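PDB 1T3Q: quinoline 2-oxidoreductase large subunit from Pseudomonas putida, which carries the molybdenum-pterin cytosine dinucleotide site where, as part of a larger iron-sulfur flavoenzyme, quinoline is hydroxylated at carbon 2. Local coordinates for residues N341-G346 and L417-R422; V347-A352 and N404-E409. One frame throughout, in Å; residues are numbered along the deposited sequence.

The two contacts lie about 10 Å apart between centres, and contact 2 is nested inside the chain loop closed by contact 1. The first partners are continuous: 341-346 runs from the end of helix 337-342 straight into 347-352, which leads to strand 352-360. Both contacts are largely buried, yet contact 1 lies nearer the chain centre, with the side chain of Val343 about 13 Å from the bound dioxosulfidomolybdenum ion. Its chemistry is leucine packing plus water contacts and one weak imidazole bond. Contact 2, farther out, relies on two direct backbone bonds and a lysine reaching a carboxylate. The contacts touch where Leu345 meets Val350 and where His421 meets Val406.

Contact 1: residues N341-G346 and L417-R422; sequences NAVILG and LGQTHR
Gly346 O is gripped twice: water 2 donates to it at 2.8 Å, and His421 NE2 reaches it at the imidazole edge, in the ring plane, through a weak but straight bond of 3.4 Å (167° at the hydrogen). The motif is a type I beta turn, Val343 to Gly346, closed by Gly346 N to Val343 O at 3.0 Å and laid against a small antiparallel hairpin of strands 413-414 and 420-421. Water 2 also donates to Gln419 OE1 at 2.6 Å, an oxygen that Asn464 binds as well. His421 ND1 is bonded to the carbonyl of Phe413; with a carbonyl oxygen at each nitrogen, the ring's rotation is fixed and a protonated imidazole may be stabilised. Gln419 CG stands opposite the backbone N (chi1 -173°), and the extended chain carries the amide toward the turn, where NE2 lies beside Val343 CG1. Leu417 supplies most of the apolar contact. Its CG rests on Leu345 CD1 at 3.8 Å, while its CD1 is pressed tightly to Ile344 CG2 at 3.5 Å, the side chains crossing obliquely. Water 1 lies 2.7 Å from Leu417 O and 2.8 Å from Ala342 O, though other acceptors compete for its protons.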
loop_
_atom_site.group_PDB
_atom_site.type_symbol
_atom_site.label_atom_id
_atom_site.label_comp_id
_atom_site.label_asym_id
_atom_site.label_seq_id
_atom_site.Cartn_x
_atom_site.Cartn_y
_atom_site.Cartn_z
ATOM N N ASN B 341 7.658 8.104 42.799
ATOM C CA ASN B 341 8.010 7.794 44.179
ATOM C C ASN B 341 8.665 6.429 44.327
ATOM O O ASN B 341 9.422 6.200 45.271
ATOM C CB ASN B 341 6.777 7.871 45.087
ATOM C CG ASN B 341 6.466 9.288 45.529
ATOM O OD1 ASN B 341 5.727 9.502 46.491
ATOM N ND2 ASN B 341 7.021 10.268 44.824
ATOM N N ALA B 342 8.382 5.518 43.400
ATOM C CA ALA B 342 8.977 4.191 43.472
ATOM C C ALA B 342 10.500 4.259 43.363
ATOM O O ALA B 342 11.206 3.437 43.946
ATOM C CB ALA B 342 8.416 3.297 42.373
ATOM N N VAL B 343 11.009 5.237 42.618
ATOM C CA VAL B 343 12.457 5.372 42.442
ATOM C C VAL B 343 13.004 6.657 43.059
ATOM O O VAL B 343 14.067 7.140 42.664
ATOM C CB VAL B 343 12.838 5.362 40.938
ATOM C CG1 VAL B 343 12.389 4.055 40.283
ATOM C CG2 VAL B 343 12.204 6.548 40.235
ATOM N N ILE B 344 12.285 7.198 44.035
ATOM C CA ILE B 344 12.675 8.449 44.686
ATOM C C ILE B 344 14.053 8.442 45.370
ATOM O O ILE B 344 14.668 9.498 45.531
ATOM C CB ILE B 344 11.593 8.884 45.717
ATOM C CG1 ILE B 344 11.726 10.376 46.023
ATOM C CG2 ILE B 344 11.729 8.083 47.005
ATOM C CD1 ILE B 344 11.284 11.270 44.873
ATOM N N LEU B 345 14.545 7.271 45.768
ATOM C CA LEU B 345 15.848 7.195 46.428
ATOM C C LEU B 345 16.974 7.178 45.410
ATOM O O LEU B 345 18.144 7.369 45.749
ATOM C CB LEU B 345 15.944 5.942 47.302
ATOM C CG LEU B 345 14.915 5.872 48.430
ATOM C CD1 LEU B 345 15.144 4.616 49.259
ATOM C CD2 LEU B 345 15.034 7.115 49.292
ATOM N N GLY B 346 16.605 6.939 44.159
ATOM C CA GLY B 346 17.587 6.898 43.100
ATOM C C GLY B 346 18.792 6.021 43.386
ATOM O O GLY B 346 18.681 4.829 43.663
ATOM N N LEU B 417 13.158 1.128 49.519
ATOM C CA LEU B 417 11.956 0.996 48.708
ATOM C C LEU B 417 11.920 -0.264 47.846
ATOM O O LEU B 417 11.121 -0.372 46.915
ATOM C CB LEU B 417 11.767 2.245 47.838
ATOM C CG LEU B 417 11.545 3.542 48.630
ATOM C CD1 LEU B 417 11.311 4.692 47.673
ATOM C CD2 LEU B 417 10.348 3.387 49.557
ATOM N N GLY B 418 12.796 -1.211 48.159
ATOM C CA GLY B 418 12.814 -2.469 47.437
ATOM C C GLY B 418 13.486 -2.538 46.079
ATOM O O GLY B 418 13.236 -3.480 45.330
ATOM N N GLN B 419 14.318 -1.561 45.735
ATOM C CA GLN B 419 15.005 -1.629 44.451
ATOM C C GLN B 419 16.379 -2.229 44.702
ATOM O O GLN B 419 17.138 -1.735 45.536
ATOM C CB GLN B 419 15.160 -0.247 43.803
ATOM C CG GLN B 419 15.724 -0.335 42.377
ATOM C CD GLN B 419 15.976 1.021 41.728
ATOM O OE1 GLN B 419 16.847 1.779 42.156
ATOM N NE2 GLN B 419 15.211 1.329 40.685
ATOM N N THR B 420 16.695 -3.300 43.988
ATOM C CA THR B 420 17.984 -3.952 44.153
ATOM C C THR B 420 18.967 -3.510 43.075
ATOM O O THR B 420 18.700 -3.654 41.882
ATOM C CB THR B 420 17.842 -5.491 44.101
ATOM O OG1 THR B 420 16.940 -5.921 45.131
ATOM C CG2 THR B 420 19.199 -6.162 44.316
ATOM N N HIS B 421 20.098 -2.962 43.505
ATOM C CA HIS B 421 21.137 -2.519 42.582
ATOM C C HIS B 421 22.092 -3.698 42.399
ATOM O O HIS B 421 22.603 -4.243 43.382
ATOM C CB HIS B 421 21.893 -1.318 43.163
ATOM C CG HIS B 421 21.012 -0.173 43.559
ATOM N ND1 HIS B 421 20.260 -0.175 44.714
ATOM C CD2 HIS B 421 20.777 1.018 42.962
ATOM C CE1 HIS B 421 19.603 0.969 44.813
ATOM N NE2 HIS B 421 19.900 1.710 43.761
ATOM N N ARG B 422 22.339 -4.091 41.150
ATOM C CA ARG B 422 23.209 -5.233 40.873
ATOM C C ARG B 422 24.510 -4.924 40.134
ATOM O O ARG B 422 25.545 -5.523 40.424
ATOM C CB ARG B 422 22.412 -6.305 40.121
ATOM C CG ARG B 422 21.228 -6.830 40.935
ATOM C CD ARG B 422 20.494 -7.967 40.246
ATOM N NE ARG B 422 19.344 -8.393 41.042
ATOM C CZ ARG B 422 19.431 -9.082 42.176
ATOM N NH1 ARG B 422 18.330 -9.416 42.832
ATOM N NH2 ARG B 422 20.615 -9.458 42.646
HETATM O O HOH W 1 10.032 1.190 45.019
HETATM O O HOH W 2 16.091 3.853 43.613
#

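Contact 2: residues V347-A352 and N404-E409; sequences VYKVPA and NVVMPE
Tyr348 and Val405 form a single antiparallel bridge, a non-hydrogen-bonded pair with CA atoms 4.4 Å apart, flanked by Lys349 N to Asn404 O at 2.8 Å and Val406 N to Val347 O at 3.1 Å. Both donors meet their carbonyls nearly head-on, at C=O...N angles of 165° and 168°. Lys349 folds over the bridge: its side chain crosses that of Val406 at about a right angle, CG against CG2, and a bend at chi3 (-71°) brings CE to 3.5 Å from Val405 O and NZ into a salt bridge with Asp410. Asp410 also accepts the backbone N-H of Met407, so the lysine charge lies beside a carboxylate tied to the loop backbone. With an alanine here, the aliphatic cover over Val406 is lost and Asp410 would probably be left without its charged mate. Water 3 donates to Lys349 O at 2.6 Å and to Asn404 OD1 at 2.7 Å. Tyr348 CD1 packs obliquely on Asn404 CB at 4.0 Å, while its OH bonds Glu383 of helix 375-393. Val347 and Val405 lie side by side and both touch Tyr426 of helix 426-437; Val347 also meets strand 454-467, while Asn404 OD1 takes the N-H of Phe312 of strand 312-322.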
loop_
_atom_site.group_PDB
_atom_site.type_symbol
_atom_site.label_atom_id
_atom_site.label_comp_id
_atom_site.label_asym_id
_atom_site.label_seq_id
_atom_site.Cartn_x
_atom_site.Cartn_y
_atom_site.Cartn_z
ATOM N N VAL B 347 19.955 6.652 43.349
ATOM C CA VAL B 347 21.238 5.990 43.522
ATOM C C VAL B 347 21.782 5.970 44.958
ATOM O O VAL B 347 22.864 5.431 45.216
ATOM C CB VAL B 347 22.236 6.704 42.570
ATOM C CG1 VAL B 347 23.330 7.395 43.336
ATOM C CG2 VAL B 347 22.747 5.747 41.552
ATOM N N TYR B 348 21.010 6.513 45.895
ATOM C CA TYR B 348 21.466 6.651 47.270
ATOM C C TYR B 348 20.938 5.693 48.323
ATOM O O TYR B 348 19.885 5.082 48.166
ATOM C CB TYR B 348 21.180 8.081 47.723
ATOM C CG TYR B 348 21.583 9.122 46.699
ATOM C CD1 TYR B 348 22.901 9.567 46.607
ATOM C CD2 TYR B 348 20.647 9.640 45.802
ATOM C CE1 TYR B 348 23.277 10.510 45.645
ATOM C CE2 TYR B 348 21.011 10.577 44.840
ATOM C CZ TYR B 348 22.324 11.008 44.767
ATOM O OH TYR B 348 22.679 11.936 43.813
ATOM N N LYS B 349 21.695 5.588 49.410
ATOM C CA LYS B 349 21.331 4.747 50.537
ATOM C C LYS B 349 20.687 5.648 51.592
ATOM O O LYS B 349 21.348 6.490 52.197
ATOM C CB LYS B 349 22.577 4.048 51.097
ATOM C CG LYS B 349 23.198 3.052 50.119
ATOM C CD LYS B 349 24.354 2.257 50.725
ATOM C CE LYS B 349 25.593 3.107 50.933
ATOM N NZ LYS B 349 26.735 2.292 51.450
ATOM N N VAL B 350 19.382 5.483 51.782
ATOM C CA VAL B 350 18.619 6.263 52.753
ATOM C C VAL B 350 17.837 5.242 53.575
ATOM O O VAL B 350 16.871 4.657 53.091
ATOM C CB VAL B 350 17.627 7.224 52.046
ATOM C CG1 VAL B 350 16.964 8.131 53.072
ATOM C CG2 VAL B 350 18.364 8.053 50.995
ATOM N N PRO B 351 18.243 5.025 54.835
ATOM C CA PRO B 351 17.604 4.063 55.741
ATOM C C PRO B 351 16.146 4.281 56.144
ATOM O O PRO B 351 15.411 3.311 56.338
ATOM C CB PRO B 351 18.544 4.058 56.941
ATOM C CG PRO B 351 19.005 5.475 56.991
ATOM C CD PRO B 351 19.296 5.781 55.537
ATOM N N ALA B 352 15.720 5.533 56.279
ATOM C CA ALA B 352 14.338 5.809 56.672
ATOM C C ALA B 352 13.614 6.627 55.610
ATOM O O ALA B 352 14.074 7.702 55.221
ATOM C CB ALA B 352 14.308 6.545 58.006
ATOM N N ASN B 404 26.951 8.838 50.083
ATOM C CA ASN B 404 25.615 8.254 50.168
ATOM C C ASN B 404 25.253 7.298 49.041
ATOM O O ASN B 404 24.257 6.578 49.121
ATOM C CB ASN B 404 24.583 9.375 50.236
ATOM C CG ASN B 404 24.663 10.150 51.529
ATOM O OD1 ASN B 404 24.245 9.662 52.582
ATOM N ND2 ASN B 404 25.216 11.357 51.467
ATOM N N VAL B 405 26.063 7.285 47.991
ATOM C CA VAL B 405 25.799 6.429 46.845
ATOM C C VAL B 405 26.050 4.952 47.130
ATOM O O VAL B 405 26.869 4.603 47.983
ATOM C CB VAL B 405 26.678 6.856 45.641
ATOM C CG1 VAL B 405 28.139 6.517 45.911
ATOM C CG2 VAL B 405 26.205 6.184 44.390
ATOM N N VAL B 406 25.325 4.082 46.434
ATOM C CA VAL B 406 25.546 2.654 46.597
ATOM C C VAL B 406 26.955 2.461 46.056
ATOM O O VAL B 406 27.238 2.806 44.906
ATOM C CB VAL B 406 24.554 1.815 45.765
ATOM C CG1 VAL B 406 24.951 0.345 45.808
ATOM C CG2 VAL B 406 23.146 1.985 46.311
ATOM N N MET B 407 27.837 1.925 46.891
ATOM C CA MET B 407 29.232 1.722 46.517
ATOM C C MET B 407 29.498 0.423 45.762
ATOM O O MET B 407 28.714 -0.526 45.833
ATOM C CB MET B 407 30.106 1.766 47.775
ATOM C CG MET B 407 30.098 3.104 48.501
ATOM S SD MET B 407 30.994 4.394 47.610
ATOM C CE MET B 407 32.700 3.996 48.085
ATOM N N PRO B 408 30.621 0.368 45.023
ATOM C CA PRO B 408 30.979 -0.828 44.258
ATOM C C PRO B 408 30.929 -2.082 45.132
ATOM O O PRO B 408 30.450 -3.136 44.707
ATOM C CB PRO B 408 32.391 -0.511 43.774
ATOM C CG PRO B 408 32.340 0.982 43.578
ATOM C CD PRO B 408 31.618 1.438 44.826
ATOM N N GLU B 409 31.417 -1.947 46.359
ATOM C CA GLU B 409 31.453 -3.047 47.321
ATOM C C GLU B 409 30.057 -3.419 47.827
ATOM O O GLU B 409 29.864 -4.497 48.391
ATOM C CB GLU B 409 32.335 -2.651 48.511
HETATM O O HOH W 3 23.828 7.054 52.902
#